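Local coordinates for nitroreductase family protein (Lactobacillus plantarum, PDB 4QLY) that probably uses FMN and NADH to reduce the enone double bond of 10-oxo-(11E)-octadecenoate, in a pathway that saturates polyunsaturated fatty acids, at residues A[24-29]-A[81-86]; A[106-111]-A[123-128]; A[166-171]-A[192-197]. One frame throughout, in Å; residues are numbered along the deposited sequence.

Overall arrangement
Interactions 1 and 3 bind the same FMN. Interaction 2 is far from it, though the Phe128 side chain is about 9 Å from another bound FMN. The centres of interactions 1 and 3 are about 9 Å apart, and the two touch directly: Val25 N lies 3.1 Å from Ala166 O, a probable hydrogen bond that fastens the 24-29 loop to the edge of strand 165-169. Interaction 1 holds the phosphate and the N1/O2 side of the flavin. Interaction 3 meets N5 and O4. Interaction 2 packs two helices on the opposite side of the chain's centre. Its nearest atoms are about 32 Å from interaction 1 and about 23 Å from interaction 3.

Interaction 1: residues A[24-29]-A[81-86]; sequences SVRQFD and YPQVDS. With FMN (flavin mononucleotide), chain E.
The Arg26 guanidinium turns its edge to Gln83 and to FMN: Gln83 NE2 and FMN O2 lie near its plane, and FMN N1 lies in it. Ser24 CB sits over one face, 3.6 Å above the plane and displaced toward the rim. The Phe28 ring also presents an edge to helix 81-86, with Ser86 OG and Gln83 O near its plane. Arg26 runs alongside Gln83, with Arg26 CB 3.7 Å from Gln83 CG and the guanidinium and amide planes 73° apart. The Arg26 chain is extended from CG to NE (chi2 -177°), which carries its end to the flavin. Arg26 NE donates to FMN O2 at 2.7 Å, and Arg26 NH2 to FMN N1 at 3.2 Å. Ser24 holds the phosphate, with N bonded to FMN O1P and OG to FMN O3P. The 24-29 loop bridges phosphate and flavin edge; Arg22, Asn80 and Arg208 also bond the cofactor. Phe28 N donates to Ser86 OG over 3.2 Å. Ser86 OG donates in turn to Pro82 O at 2.8 Å, and Ser86 N reaches that oxygen from the other face of its carbonyl plane. Gln27 NE2 packs on Pro82 CB. With an alanine replacing Arg26, FMN O2 and N1 would probably lose these donors, and a gap would open beside Gln83. The positive guanidinium beside N1 and O2 would probably help stabilise negative charge on a reduced flavin.

Interaction 2: residues A[106-111]-A[123-128]; sequences VWNKVY and QILGTF
Ile124 CG2 rests on the face of the Trp107 indole, 3.6 Å from the centroid of the five-membered ring and 4° off its normal. This is a CH-pi contact, and the two side chains cross at about a right angle. With chi1 at -53°, CG2 stands anti to the Ile124 backbone N and is turned to the ring. Phe128 comes to the same part of the indole, with CE1 3.9 Å from Trp107 CD1. The two rings meet rim to rim with their planes at 55°, and neither lies over the other. Leu125 CD2 adds a looser contact, 4.3 Å from Trp107 CD1. Leu125 CD1 lies 4.0 Å from Asn108 OD1, where the two side chains cross. Behind this shell, Tyr103 packs edge-to-face with both Trp107 and Phe128, and Leu121 touches Trp107 and Asn108. The turn that leads to Phe128 is closed by Thr127 N, which donates to Ile124 O; Thr127 OG1 also approaches this oxygen, unusually closely. Phe128 itself takes the N-cap position of the next helix, 129-133. The contact packs two consecutive helices, 99-113 and 118-126, in a surface part of the chain, where Val106 touches Tyr209 of the second subunit. The Phe128 side chain is about 9 Å from a bound FMN. The hold is by dispersion and depends on shape, with the electron-rich indole face turned to a methyl group.

Interaction 3: residues A[166-171]-A[192-197]; sequences ANAFSG and MGIAIG. With FMN (flavin mononucleotide), chain E.
Asn167 pairs with Ala195 and Phe169 with Gly193 as hydrogen-bonded pairs of an antiparallel ladder, whose strand segments 166-169 and 192-197 run at 165° to each other, 4.6 Å apart at closest. Each pair has two N-H...O bonds. The shortest is Gly193 N to Phe169 O, 2.7 Å and nearly straight at 174°. Ala168 with Ile194, a non-hydrogen-bonded pair, lies between them, and Ala166 with Ile196 follows beyond Asn167. On the face of these residues, Ala168 CB meets Ile194 CD1 at 3.7 Å, and Ala166 CB packs on Ile194 CG2. Leu156 of helix 137-161 covers Ala166 and Ile194. On the other face, the Phe169 ring lies over Gly193, whose CA is 4.0 Å from the ring centroid, a CH-pi contact. Phe169 CG sits between the backbone N and the carbonyl carbon (chi1 63°), which folds the ring across the neighbouring strand. Gly193 has no side chain, and a CB there would clash with Phe169 CZ. The ring also reaches Ala195 CB with CE1. Val84 of helix 81-86 and Ile90 of strand 89-96 pack against it. Asn167 points to the same face, where its OD1 accepts a hydrogen bond from Gln83 NE2.

The last residues of the strand and the turn after it meet FMN. Ala168 O comes 2.8 Å from FMN N10, which has no hydrogen to donate. Ser170 N donates to FMN N5 at 3.0 Å and weakly to FMN O4. Gly171 N adds a weak bond to FMN O4, and a CB on this glycine would run into that oxygen. The ladder sets backbone amides against N5 and O4 of the flavin. Such donors probably make N5, the usual hydride acceptor of flavins, more electron-poor.

Interaction 1: residues A[24-29]-A[81-86]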
loop_
_atom_site.group_PDB
_atom_site.type_symbol
_atom_site.label_atom_id
_atom_site.label_comp_id
_atom_site.label_asym_id
_atom_site.label_seq_id
_atom_site.Cartn_x
_atom_site.Cartn_y
_atom_site.Cartn_z
ATOM N N SER A 24 6.716 9.520 10.353
ATOM C CA SER A 24 7.946 8.777 10.216
ATOM C C SER A 24 8.895 9.137 11.355
ATOM O O SER A 24 9.457 10.250 11.402
ATOM C CB SER A 24 8.603 9.051 8.868
ATOM O OG SER A 24 7.876 8.419 7.835
ATOM N N VAL A 25 9.044 8.207 12.288
ATOM C CA VAL A 25 10.041 8.351 13.355
ATOM C C VAL A 25 11.354 7.759 12.875
ATOM O O VAL A 25 11.377 6.637 12.365
ATOM C CB VAL A 25 9.582 7.658 14.644
ATOM C CG1 VAL A 25 10.702 7.619 15.660
ATOM C CG2 VAL A 25 8.347 8.372 15.202
ATOM N N ARG A 26 12.446 8.501 13.009
ATOM C CA ARG A 26 13.695 8.061 12.399
ATOM C C ARG A 26 14.811 7.892 13.426
ATOM O O ARG A 26 15.914 7.462 13.103
ATOM C CB ARG A 26 14.124 9.037 11.305
ATOM C CG ARG A 26 13.145 9.143 10.139
ATOM C CD ARG A 26 13.667 10.077 9.043
ATOM N NE ARG A 26 12.798 10.049 7.865
ATOM C CZ ARG A 26 11.741 10.842 7.686
ATOM N NH1 ARG A 26 11.418 11.739 8.605
ATOM N NH2 ARG A 26 10.995 10.730 6.586
ATOM N N GLN A 27 14.501 8.234 14.668
ATOM C CA GLN A 27 15.428 8.068 15.766
ATOM C C GLN A 27 14.751 7.271 16.849
ATOM O O GLN A 27 13.797 7.741 17.465
ATOM C CB GLN A 27 15.897 9.425 16.301
ATOM C CG GLN A 27 16.825 10.172 15.361
ATOM C CD GLN A 27 18.140 9.435 15.141
ATOM O OE1 GLN A 27 18.480 8.504 15.881
ATOM N NE2 GLN A 27 18.896 9.855 14.129
ATOM N N PHE A 28 15.235 6.051 17.063
ATOM C CA PHE A 28 14.634 5.154 18.040
ATOM C C PHE A 28 15.537 5.004 19.272
ATOM O O PHE A 28 16.737 5.257 19.200
ATOM C CB PHE A 28 14.360 3.780 17.401
ATOM C CG PHE A 28 13.520 3.856 16.155
ATOM C CD1 PHE A 28 12.143 4.034 16.240
ATOM C CD2 PHE A 28 14.106 3.793 14.905
ATOM C CE1 PHE A 28 11.356 4.127 15.097
ATOM C CE2 PHE A 28 13.324 3.897 13.752
ATOM C CZ PHE A 28 11.949 4.058 13.856
ATOM N N ASP A 29 14.934 4.622 20.394
ATOM C CA ASP A 29 15.666 4.272 21.606
ATOM C C ASP A 29 16.477 3.002 21.372
ATOM O O ASP A 29 15.910 1.916 21.271
ATOM C CB ASP A 29 14.693 4.077 22.774
ATOM C CG ASP A 29 15.403 3.874 24.103
ATOM O OD1 ASP A 29 16.600 3.515 24.087
ATOM O OD2 ASP A 29 14.764 4.078 25.162
ATOM N N TYR A 81 20.858 5.253 7.581
ATOM C CA TYR A 81 21.526 4.539 8.665
ATOM C C TYR A 81 21.028 4.909 10.055
ATOM O O TYR A 81 21.052 4.045 10.936
ATOM C CB TYR A 81 23.037 4.739 8.614
ATOM C CG TYR A 81 23.724 3.907 7.562
ATOM C CD1 TYR A 81 22.994 3.091 6.705
ATOM C CD2 TYR A 81 25.109 3.921 7.432
ATOM C CE1 TYR A 81 23.615 2.335 5.742
ATOM C CE2 TYR A 81 25.743 3.159 6.469
ATOM C CZ TYR A 81 24.993 2.370 5.628
ATOM O OH TYR A 81 25.621 1.609 4.670
ATOM N N PRO A 82 20.608 6.176 10.287
ATOM C CA PRO A 82 20.104 6.416 11.645
ATOM C C PRO A 82 18.971 5.479 12.020
ATOM O O PRO A 82 19.044 4.882 13.090
ATOM C CB PRO A 82 19.605 7.868 11.591
ATOM C CG PRO A 82 20.416 8.496 10.543
ATOM C CD PRO A 82 20.679 7.439 9.514
ATOM N N GLN A 83 17.963 5.336 11.154
ATOM C CA GLN A 83 16.819 4.482 11.462
ATOM C C GLN A 83 17.294 3.068 11.688
ATOM O O GLN A 83 16.916 2.429 12.661
ATOM C CB GLN A 83 15.767 4.485 10.340
ATOM C CG GLN A 83 15.243 5.834 9.943
ATOM C CD GLN A 83 16.094 6.505 8.878
ATOM O OE1 GLN A 83 17.287 6.749 9.082
ATOM N NE2 GLN A 83 15.477 6.819 7.732
ATOM N N VAL A 84 18.132 2.591 10.778
ATOM C CA VAL A 84 18.620 1.224 10.844
ATOM C C VAL A 84 19.439 0.950 12.119
ATOM O O VAL A 84 19.201 -0.045 12.800
ATOM C CB VAL A 84 19.463 0.885 9.605
ATOM C CG1 VAL A 84 20.206 -0.423 9.819
ATOM C CG2 VAL A 84 18.569 0.812 8.367
ATOM N N ASP A 85 20.381 1.833 12.455
ATOM C CA ASP A 85 21.230 1.614 13.633
ATOM C C ASP A 85 20.427 1.637 14.931
ATOM O O ASP A 85 20.691 0.864 15.848
ATOM C CB ASP A 85 22.347 2.667 13.708
ATOM C CG ASP A 85 23.304 2.577 12.541
ATOM O OD1 ASP A 85 23.436 1.477 11.948
ATOM O OD2 ASP A 85 23.922 3.603 12.213
ATOM N N SER A 86 19.432 2.510 15.007
ATOM C CA SER A 86 18.725 2.712 16.272
ATOM C C SER A 86 17.475 1.852 16.458
ATOM O O SER A 86 17.005 1.685 17.580
ATOM C CB SER A 86 18.347 4.186 16.408
ATOM O OG SER A 86 17.487 4.586 15.351
HETATM N N1 FMN E . 11.969 8.282 4.724
HETATM C C2 FMN E . 13.351 8.320 4.801
HETATM O O2 FMN E . 13.884 9.000 5.666
HETATM N N3 FMN E . 14.141 7.612 3.923
HETATM C C4 FMN E . 13.555 6.837 2.948
HETATM O O4 FMN E . 14.259 6.188 2.158
HETATM C C4A FMN E . 12.163 6.794 2.870
HETATM N N5 FMN E . 11.569 6.016 1.904
HETATM C C5A FMN E . 10.198 5.939 1.829
HETATM C C6 FMN E . 9.652 5.120 0.854
HETATM C C7 FMN E . 8.281 5.010 0.739
HETATM C C7M FMN E . 7.697 4.136 -0.331
HETATM C C8 FMN E . 7.455 5.708 1.606
HETATM C C8M FMN E . 5.964 5.561 1.448
HETATM C C9 FMN E . 8.004 6.529 2.597
HETATM C C9A FMN E . 9.391 6.651 2.717
HETATM N N10 FMN E . 9.991 7.457 3.692
HETATM C C10 FMN E . 11.369 7.513 3.759
HETATM C "C1'" FMN E . 9.191 8.273 4.685
HETATM C "C2'" FMN E . 8.634 9.565 4.017
HETATM O "O2'" FMN E . 9.617 10.566 3.834
HETATM C "C3'" FMN E . 7.500 10.212 4.812
HETATM O "O3'" FMN E . 6.448 9.283 4.872
HETATM C "C4'" FMN E . 6.925 11.506 4.194
HETATM O "O4'" FMN E . 7.846 12.573 4.222
HETATM C "C5'" FMN E . 5.693 11.913 4.986
HETATM O "O5'" FMN E . 6.097 12.092 6.323
HETATM P P FMN E . 5.384 11.314 7.535
HETATM O O1P FMN E . 6.113 11.633 8.820
HETATM O O2P FMN E . 3.925 11.666 7.660
HETATM O O3P FMN E . 5.538 9.815 7.281
#

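Interaction 2: residues A[106-111]-A[123-128]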
loop_
_atom_site.group_PDB
_atom_site.type_symbol
_atom_site.label_atom_id
_atom_site.label_comp_id
_atom_site.label_asym_id
_atom_site.label_seq_id
_atom_site.Cartn_x
_atom_site.Cartn_y
_atom_site.Cartn_z
ATOM N N VAL A 106 -0.364 -25.184 -2.589
ATOM C CA VAL A 106 -1.259 -25.422 -1.465
ATOM C C VAL A 106 -2.450 -26.286 -1.875
ATOM O O VAL A 106 -2.726 -27.318 -1.245
ATOM C CB VAL A 106 -1.776 -24.107 -0.873
ATOM C CG1 VAL A 106 -2.925 -24.373 0.107
ATOM C CG2 VAL A 106 -0.647 -23.366 -0.196
ATOM N N TRP A 107 -3.128 -25.878 -2.947
ATOM C CA TRP A 107 -4.331 -26.566 -3.396
ATOM C C TRP A 107 -4.002 -27.947 -3.955
ATOM O O TRP A 107 -4.743 -28.899 -3.715
ATOM C CB TRP A 107 -5.086 -25.721 -4.441
ATOM C CG TRP A 107 -5.378 -24.327 -3.955
ATOM C CD1 TRP A 107 -4.941 -23.150 -4.507
ATOM C CD2 TRP A 107 -6.142 -23.964 -2.799
ATOM N NE1 TRP A 107 -5.398 -22.080 -3.770
ATOM C CE2 TRP A 107 -6.131 -22.552 -2.714
ATOM C CE3 TRP A 107 -6.832 -24.692 -1.823
ATOM C CZ2 TRP A 107 -6.789 -21.863 -1.701
ATOM C CZ3 TRP A 107 -7.482 -24.002 -0.817
ATOM C CH2 TRP A 107 -7.458 -22.602 -0.765
ATOM N N ASN A 108 -2.899 -28.046 -4.699
ATOM C CA ASN A 108 -2.452 -29.327 -5.245
ATOM C C ASN A 108 -2.315 -30.365 -4.138
ATOM O O ASN A 108 -2.654 -31.530 -4.321
ATOM C CB ASN A 108 -1.106 -29.190 -5.972
ATOM C CG ASN A 108 -1.243 -28.692 -7.400
ATOM O OD1 ASN A 108 -2.349 -28.533 -7.923
ATOM N ND2 ASN A 108 -0.104 -28.467 -8.053
ATOM N N LYS A 109 -1.810 -29.929 -2.988
ATOM C CA LYS A 109 -1.566 -30.831 -1.870
ATOM C C LYS A 109 -2.872 -31.374 -1.321
ATOM O O LYS A 109 -2.974 -32.562 -1.004
ATOM C CB LYS A 109 -0.782 -30.125 -0.756
ATOM C CG LYS A 109 0.636 -29.736 -1.136
ATOM C CD LYS A 109 1.315 -30.821 -1.959
ATOM C CE LYS A 109 2.823 -30.576 -2.066
ATOM N NZ LYS A 109 3.142 -29.150 -2.373
ATOM N N VAL A 110 -3.861 -30.493 -1.200
ATOM C CA VAL A 110 -5.189 -30.886 -0.738
ATOM C C VAL A 110 -5.775 -31.956 -1.649
ATOM O O VAL A 110 -6.374 -32.935 -1.184
ATOM C CB VAL A 110 -6.146 -29.688 -0.689
ATOM C CG1 VAL A 110 -7.560 -30.147 -0.324
ATOM C CG2 VAL A 110 -5.633 -28.656 0.295
ATOM N N TYR A 111 -5.588 -31.764 -2.952
ATOM C CA TYR A 111 -6.046 -32.735 -3.940
ATOM C C TYR A 111 -5.322 -34.077 -3.794
ATOM O O TYR A 111 -5.955 -35.130 -3.795
ATOM C CB TYR A 111 -5.860 -32.188 -5.357
ATOM C CG TYR A 111 -5.920 -33.263 -6.417
ATOM C CD1 TYR A 111 -7.095 -33.976 -6.648
ATOM C CD2 TYR A 111 -4.805 -33.567 -7.185
ATOM C CE1 TYR A 111 -7.152 -34.967 -7.617
ATOM C CE2 TYR A 111 -4.852 -34.555 -8.153
ATOM C CZ TYR A 111 -6.027 -35.248 -8.366
ATOM O OH TYR A 111 -6.069 -36.228 -9.331
ATOM N N GLN A 123 -11.105 -26.194 -10.755
ATOM C CA GLN A 123 -11.991 -25.057 -10.529
ATOM C C GLN A 123 -11.289 -23.986 -9.704
ATOM O O GLN A 123 -11.390 -22.802 -10.021
ATOM C CB GLN A 123 -13.276 -25.497 -9.833
ATOM C CG GLN A 123 -14.236 -26.268 -10.736
ATOM C CD GLN A 123 -15.410 -26.850 -9.970
ATOM O OE1 GLN A 123 -15.244 -27.389 -8.873
ATOM N NE2 GLN A 123 -16.610 -26.731 -10.539
ATOM N N ILE A 124 -10.581 -24.403 -8.651
ATOM C CA ILE A 124 -9.824 -23.464 -7.815
ATOM C C ILE A 124 -8.737 -22.778 -8.617
ATOM O O ILE A 124 -8.653 -21.553 -8.648
ATOM C CB ILE A 124 -9.137 -24.142 -6.608
ATOM C CG1 ILE A 124 -10.137 -24.953 -5.786
ATOM C CG2 ILE A 124 -8.424 -23.082 -5.746
ATOM C CD1 ILE A 124 -11.366 -24.184 -5.424
ATOM N N LEU A 125 -7.901 -23.590 -9.256
ATOM C CA LEU A 125 -6.784 -23.084 -10.039
ATOM C C LEU A 125 -7.276 -22.147 -11.138
ATOM O O LEU A 125 -6.677 -21.093 -11.379
ATOM C CB LEU A 125 -5.983 -24.245 -10.626
ATOM C CG LEU A 125 -5.389 -25.221 -9.601
ATOM C CD1 LEU A 125 -4.618 -26.332 -10.294
ATOM C CD2 LEU A 125 -4.504 -24.507 -8.567
ATOM N N GLY A 126 -8.391 -22.513 -11.768
ATOM C CA GLY A 126 -8.995 -21.706 -12.818
ATOM C C GLY A 126 -9.231 -20.240 -12.470
ATOM O O GLY A 126 -9.121 -19.370 -13.332
ATOM N N THR A 127 -9.548 -19.963 -11.210
ATOM C CA THR A 127 -9.822 -18.596 -10.758
ATOM C C THR A 127 -8.612 -17.643 -10.697
ATOM O O THR A 127 -8.793 -16.423 -10.757
ATOM C CB THR A 127 -10.462 -18.607 -9.363
ATOM O OG1 THR A 127 -9.546 -19.181 -8.417
ATOM C CG2 THR A 127 -11.755 -19.416 -9.383
ATOM N N PHE A 128 -7.394 -18.167 -10.562
ATOM C CA PHE A 128 -6.214 -17.286 -10.498
ATOM C C PHE A 128 -5.064 -17.680 -11.416
ATOM O O PHE A 128 -4.320 -16.810 -11.883
ATOM C CB PHE A 128 -5.675 -17.197 -9.058
ATOM C CG PHE A 128 -4.995 -18.464 -8.564
ATOM C CD1 PHE A 128 -5.736 -19.497 -8.013
ATOM C CD2 PHE A 128 -3.613 -18.610 -8.640
ATOM C CE1 PHE A 128 -5.116 -20.663 -7.549
ATOM C CE2 PHE A 128 -2.991 -19.765 -8.190
ATOM C CZ PHE A 128 -3.743 -20.795 -7.634
#

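Interaction 3: residues A[166-171]-A[192-197]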
loop_
_atom_site.group_PDB
_atom_site.type_symbol
_atom_site.label_atom_id
_atom_site.label_comp_id
_atom_site.label_asym_id
_atom_site.label_seq_id
_atom_site.Cartn_x
_atom_site.Cartn_y
_atom_site.Cartn_z
ATOM N N ALA A 166 7.530 3.923 13.761
ATOM C CA ALA A 166 8.122 3.305 12.593
ATOM C C ALA A 166 8.440 4.286 11.495
ATOM O O ALA A 166 7.976 5.435 11.485
ATOM C CB ALA A 166 7.194 2.199 12.046
ATOM N N ASN A 167 9.252 3.804 10.566
ATOM C CA ASN A 167 9.587 4.539 9.369
ATOM C C ASN A 167 9.702 3.593 8.192
ATOM O O ASN A 167 10.447 2.605 8.263
ATOM C CB ASN A 167 10.891 5.303 9.535
ATOM C CG ASN A 167 11.387 5.864 8.220
ATOM O OD1 ASN A 167 12.514 5.597 7.803
ATOM N ND2 ASN A 167 10.523 6.613 7.532
ATOM N N ALA A 168 8.958 3.884 7.123
ATOM C CA ALA A 168 9.109 3.157 5.867
ATOM C C ALA A 168 10.211 3.810 5.068
ATOM O O ALA A 168 10.305 5.041 5.015
ATOM C CB ALA A 168 7.802 3.143 5.061
ATOM N N PHE A 169 11.035 3.005 4.415
ATOM C CA PHE A 169 12.092 3.575 3.586
ATOM C C PHE A 169 12.436 2.693 2.396
ATOM O O PHE A 169 12.363 1.469 2.477
ATOM C CB PHE A 169 13.343 3.867 4.433
ATOM C CG PHE A 169 13.981 2.643 5.039
ATOM C CD1 PHE A 169 13.562 2.164 6.277
ATOM C CD2 PHE A 169 15.012 1.984 4.385
ATOM C CE1 PHE A 169 14.153 1.042 6.844
ATOM C CE2 PHE A 169 15.606 0.844 4.949
ATOM C CZ PHE A 169 15.175 0.383 6.176
ATOM N N SER A 170 12.779 3.327 1.277
ATOM C CA SER A 170 13.171 2.601 0.069
ATOM C C SER A 170 14.453 3.198 -0.478
ATOM O O SER A 170 14.846 2.934 -1.613
ATOM C CB SER A 170 12.056 2.627 -0.997
ATOM O OG SER A 170 11.723 3.952 -1.382
ATOM N N GLY A 171 15.111 4.003 0.349
ATOM C CA GLY A 171 16.386 4.580 -0.024
ATOM C C GLY A 171 17.423 3.484 0.061
ATOM O O GLY A 171 18.175 3.402 1.032
ATOM N N MET A 192 10.197 -2.123 0.301
ATOM C CA MET A 192 10.489 -1.135 1.337
ATOM C C MET A 192 10.947 -1.772 2.634
ATOM O O MET A 192 10.646 -2.951 2.908
ATOM C CB MET A 192 9.260 -0.258 1.614
ATOM C CG MET A 192 8.160 -0.978 2.357
ATOM S SD MET A 192 6.663 -0.005 2.597
ATOM C CE MET A 192 6.037 0.159 0.931
ATOM N N GLY A 193 11.676 -0.992 3.434
ATOM C CA GLY A 193 12.024 -1.406 4.780
ATOM C C GLY A 193 11.097 -0.728 5.769
ATOM O O GLY A 193 10.662 0.395 5.539
ATOM N N ILE A 194 10.768 -1.416 6.852
ATOM C CA ILE A 194 9.980 -0.824 7.926
ATOM C C ILE A 194 10.788 -0.881 9.231
ATOM O O ILE A 194 10.859 -1.932 9.886
ATOM C CB ILE A 194 8.637 -1.538 8.146
ATOM C CG1 ILE A 194 7.814 -1.651 6.845
ATOM C CG2 ILE A 194 7.849 -0.837 9.256
ATOM C CD1 ILE A 194 7.260 -0.311 6.323
ATOM N N ALA A 195 11.419 0.240 9.582
ATOM C CA ALA A 195 12.165 0.343 10.827
ATOM C C ALA A 195 11.195 0.552 11.965
ATOM O O ALA A 195 10.336 1.422 11.893
ATOM C CB ALA A 195 13.170 1.497 10.763
ATOM N N ILE A 196 11.332 -0.235 13.016
ATOM C CA ILE A 196 10.398 -0.166 14.134
ATOM C C ILE A 196 11.134 0.017 15.462
ATOM O O ILE A 196 12.180 -0.609 15.704
ATOM C CB ILE A 196 9.531 -1.432 14.222
ATOM C CG1 ILE A 196 8.888 -1.731 12.868
ATOM C CG2 ILE A 196 8.489 -1.293 15.323
ATOM C CD1 ILE A 196 7.959 -2.931 12.889
ATOM N N GLY A 197 10.589 0.870 16.321
ATOM C CA GLY A 197 11.183 1.087 17.626
ATOM C C GLY A 197 10.374 2.011 18.507
ATOM O O GLY A 197 9.318 2.495 18.112
HETATM N N1 FMN E . 11.969 8.282 4.724
HETATM C C2 FMN E . 13.351 8.320 4.801
HETATM O O2 FMN E . 13.884 9.000 5.666
HETATM N N3 FMN E . 14.141 7.612 3.923
HETATM C C4 FMN E . 13.555 6.837 2.948
HETATM O O4 FMN E . 14.259 6.188 2.158
HETATM C C4A FMN E . 12.163 6.794 2.870
HETATM N N5 FMN E . 11.569 6.016 1.904
HETATM C C5A FMN E . 10.198 5.939 1.829
HETATM C C6 FMN E . 9.652 5.120 0.854
HETATM C C7 FMN E . 8.281 5.010 0.739
HETATM C C7M FMN E . 7.697 4.136 -0.331
HETATM C C8 FMN E . 7.455 5.708 1.606
HETATM C C8M FMN E . 5.964 5.561 1.448
HETATM C C9 FMN E . 8.004 6.529 2.597
HETATM C C9A FMN E . 9.391 6.651 2.717
HETATM N N10 FMN E . 9.991 7.457 3.692
HETATM C C10 FMN E . 11.369 7.513 3.759
HETATM C "C1'" FMN E . 9.191 8.273 4.685
HETATM C "C2'" FMN E . 8.634 9.565 4.017
HETATM O "O2'" FMN E . 9.617 10.566 3.834
HETATM C "C3'" FMN E . 7.500 10.212 4.812
HETATM O "O3'" FMN E . 6.448 9.283 4.872
HETATM C "C4'" FMN E . 6.925 11.506 4.194
HETATM O "O4'" FMN E . 7.846 12.573 4.222
HETATM C "C5'" FMN E . 5.693 11.913 4.986
HETATM O "O5'" FMN E . 6.097 12.092 6.323
HETATM P P FMN E . 5.384 11.314 7.535
HETATM O O1P FMN E . 6.113 11.633 8.820
HETATM O O2P FMN E . 3.925 11.666 7.660
HETATM O O3P FMN E . 5.538 9.815 7.281
#